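NADP-dependent 2-hydroxyacid dehydrogenase (Rhizobium etli, PDB 4XCV) binds NADPH and probably catalyses the NADP(H)-dependent interconversion of 2-hydroxyacids and 2-oxoacids. Local coordinates at residues A[242-245]-A[246-250]. Sequence-based numbering, arbitrary orientation.
Sequences TDIV and SAVRE
The carbonyl O of Thr242 takes the backbone N of Ser246 at 3.0 Å, the first of four successive i to i+4 bonds from 242-245 to 246-250; Glu250 N to Ser246 O adds a fifth. The hydroxyl of Ser246 sits beside the same acceptor, its OG 3.2 Å from Thr242 O, because chi1 of -68° turns it back toward its own backbone N. At Asp243 the backbone O receives the N of Ala247 at 2.9 Å, while the carboxylate turns to another element: its OD2 accepts a hydrogen bond from the backbone N of Ser213, at the start of helix 213-216. Ile244 continues the series, its O accepting Val248 N at 3.0 Å. On the buried flank its CG2 meets CG2 of Val248 at 4.4 Å, a loose apolar contact, and Phe216 packs against both Ile244 and Ala247. Val245 O then accepts Arg249 N at 3.0 Å. The two side chains run alongside each other in the same direction, CG1 of Val245 lying 3.9 Å from CD of Arg249, at the CG-CD bond where the arginine chain bends (chi3 53°). This regular alpha-helical repeat belongs to helix 241-250, the helix of the beta-alpha-beta crossover connection between parallel strands 229-232 and 255-258 in the Rossmann-type NAD(P)-binding domain of D-2-hydroxyacid dehydrogenases.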
ATOM      1  N   THR A 242       2.446 -19.290 -19.263  1.00 16.57           N
ATOM      2  CA  THR A 242       1.371 -19.512 -20.214  1.00 17.37           C
ATOM      3  C   THR A 242       0.055 -19.852 -19.501  1.00 16.84           C
ATOM      4  O   THR A 242      -1.041 -19.553 -20.009  1.00 16.82           O
ATOM      5  CB  THR A 242       1.785 -20.498 -21.291  1.00 18.94           C
ATOM      6  OG1 THR A 242       0.850 -20.402 -22.380  1.00 21.01           O
ATOM      7  CG2 THR A 242       1.858 -21.890 -20.736  1.00 19.19           C
ATOM      8  N   ASP A 243       0.140 -20.454 -18.314  1.00 15.62           N
ATOM      9  CA  ASP A 243      -1.048 -20.762 -17.550  1.00 15.72           C
ATOM     10  C   ASP A 243      -1.596 -19.516 -16.862  1.00 15.03           C
ATOM     11  O   ASP A 243      -2.803 -19.409 -16.682  1.00 14.64           O
ATOM     12  CB  ASP A 243      -0.791 -21.830 -16.486  1.00 16.10           C
ATOM     13  CG  ASP A 243      -0.496 -23.207 -17.049  1.00 17.56           C
ATOM     14  OD1 ASP A 243      -0.577 -23.428 -18.297  1.00 19.03           O
ATOM     15  OD2 ASP A 243      -0.198 -24.110 -16.208  1.00 18.14           O
ATOM     16  N   ILE A 244      -0.723 -18.594 -16.456  1.00 14.36           N
ATOM     17  CA  ILE A 244      -1.193 -17.300 -15.940  1.00 14.10           C
ATOM     18  C   ILE A 244      -1.985 -16.593 -17.049  1.00 14.51           C
ATOM     19  O   ILE A 244      -3.066 -16.113 -16.830  1.00 14.65           O
ATOM     20  CB  ILE A 244      -0.046 -16.407 -15.448  1.00 13.66           C
ATOM     21  CG1 ILE A 244       0.756 -17.082 -14.333  1.00 13.27           C
ATOM     22  CG2 ILE A 244      -0.612 -15.052 -15.050  1.00 13.69           C
ATOM     23  CD1 ILE A 244       2.039 -16.374 -14.050  1.00 13.41           C
ATOM     24  N   VAL A 245      -1.420 -16.530 -18.255  1.00 14.51           N
ATOM     25  CA  VAL A 245      -2.081 -15.880 -19.363  1.00 15.25           C
ATOM     26  C   VAL A 245      -3.470 -16.511 -19.612  1.00 15.74           C
ATOM     27  O   VAL A 245      -4.464 -15.811 -19.732  1.00 16.07           O
ATOM     28  CB  VAL A 245      -1.226 -15.945 -20.641  1.00 15.96           C
ATOM     29  CG1 VAL A 245      -1.945 -15.344 -21.847  1.00 16.82           C
ATOM     30  CG2 VAL A 245       0.105 -15.227 -20.442  1.00 15.79           C
ATOM     31  N   SER A 246      -3.535 -17.831 -19.726  1.00 15.88           N
ATOM     32  CA  SER A 246      -4.809 -18.492 -19.968  1.00 16.69           C
ATOM     33  C   SER A 246      -5.805 -18.250 -18.854  1.00 16.13           C
ATOM     34  O   SER A 246      -6.980 -18.049 -19.114  1.00 16.74           O
ATOM     35  CB  SER A 246      -4.579 -19.991 -20.185  1.00 17.57           C
ATOM     36  OG  SER A 246      -3.871 -20.222 -21.412  1.00 19.52           O
ATOM     37  N   ALA A 247      -5.316 -18.298 -17.612  1.00 15.00           N
ATOM     38  CA  ALA A 247      -6.208 -18.127 -16.446  1.00 15.09           C
ATOM     39  C   ALA A 247      -6.792 -16.722 -16.411  1.00 15.22           C
ATOM     40  O   ALA A 247      -7.992 -16.548 -16.078  1.00 15.14           O
ATOM     41  CB  ALA A 247      -5.476 -18.458 -15.159  1.00 14.67           C
ATOM     42  N   VAL A 248      -5.993 -15.701 -16.747  1.00 15.99           N
ATOM     43  CA  VAL A 248      -6.539 -14.344 -16.787  1.00 16.57           C
ATOM     44  C   VAL A 248      -7.519 -14.189 -17.937  1.00 17.92           C
ATOM     45  O   VAL A 248      -8.588 -13.632 -17.775  1.00 18.54           O
ATOM     46  CB  VAL A 248      -5.431 -13.275 -16.868  1.00 16.41           C
ATOM     47  CG1 VAL A 248      -6.022 -11.900 -17.086  1.00 17.11           C
ATOM     48  CG2 VAL A 248      -4.619 -13.282 -15.592  1.00 16.29           C
ATOM     49  N   ARG A 249      -7.192 -14.713 -19.108  1.00 18.71           N
ATOM     50  CA  ARG A 249      -8.089 -14.571 -20.238  1.00 20.78           C
ATOM     51  C   ARG A 249      -9.401 -15.290 -19.998  1.00 22.09           C
ATOM     52  O   ARG A 249     -10.463 -14.823 -20.462  1.00 23.89           O
ATOM     53  CB  ARG A 249      -7.432 -15.140 -21.483  1.00 21.85           C
ATOM     54  CG  ARG A 249      -6.301 -14.296 -21.992  1.00 22.70           C
ATOM     55  CD  ARG A 249      -5.587 -15.024 -23.113  1.00 24.37           C
ATOM     56  NE  ARG A 249      -6.466 -15.473 -24.180  1.00 26.33           N
ATOM     57  CZ  ARG A 249      -6.835 -14.752 -25.245  1.00 28.96           C
ATOM     58  NH1 ARG A 249      -6.470 -13.484 -25.369  1.00 30.78           N
ATOM     59  NH2 ARG A 249      -7.604 -15.297 -26.166  1.00 31.43           N
ATOM     60  N   GLU A 250      -9.382 -16.445 -19.357  1.00 22.13           N
ATOM     61  CA  GLU A 250     -10.609 -17.157 -19.154  1.00 24.34           C
ATOM     62  C   GLU A 250     -11.383 -16.768 -17.909  1.00 23.03           C
ATOM     63  O   GLU A 250     -12.508 -17.229 -17.698  1.00 24.67           O
ATOM     64  CB  GLU A 250     -10.438 -18.657 -19.355  1.00 28.12           C
ATOM     65  CG  GLU A 250      -9.677 -19.494 -18.382  1.00 31.18           C
ATOM     66  CD  GLU A 250      -9.540 -20.902 -18.974  1.00 35.59           C
ATOM     67  OE1 GLU A 250      -8.533 -21.187 -19.654  1.00 39.88           O
ATOM     68  OE2 GLU A 250     -10.485 -21.701 -18.832  1.00 42.25           O
TER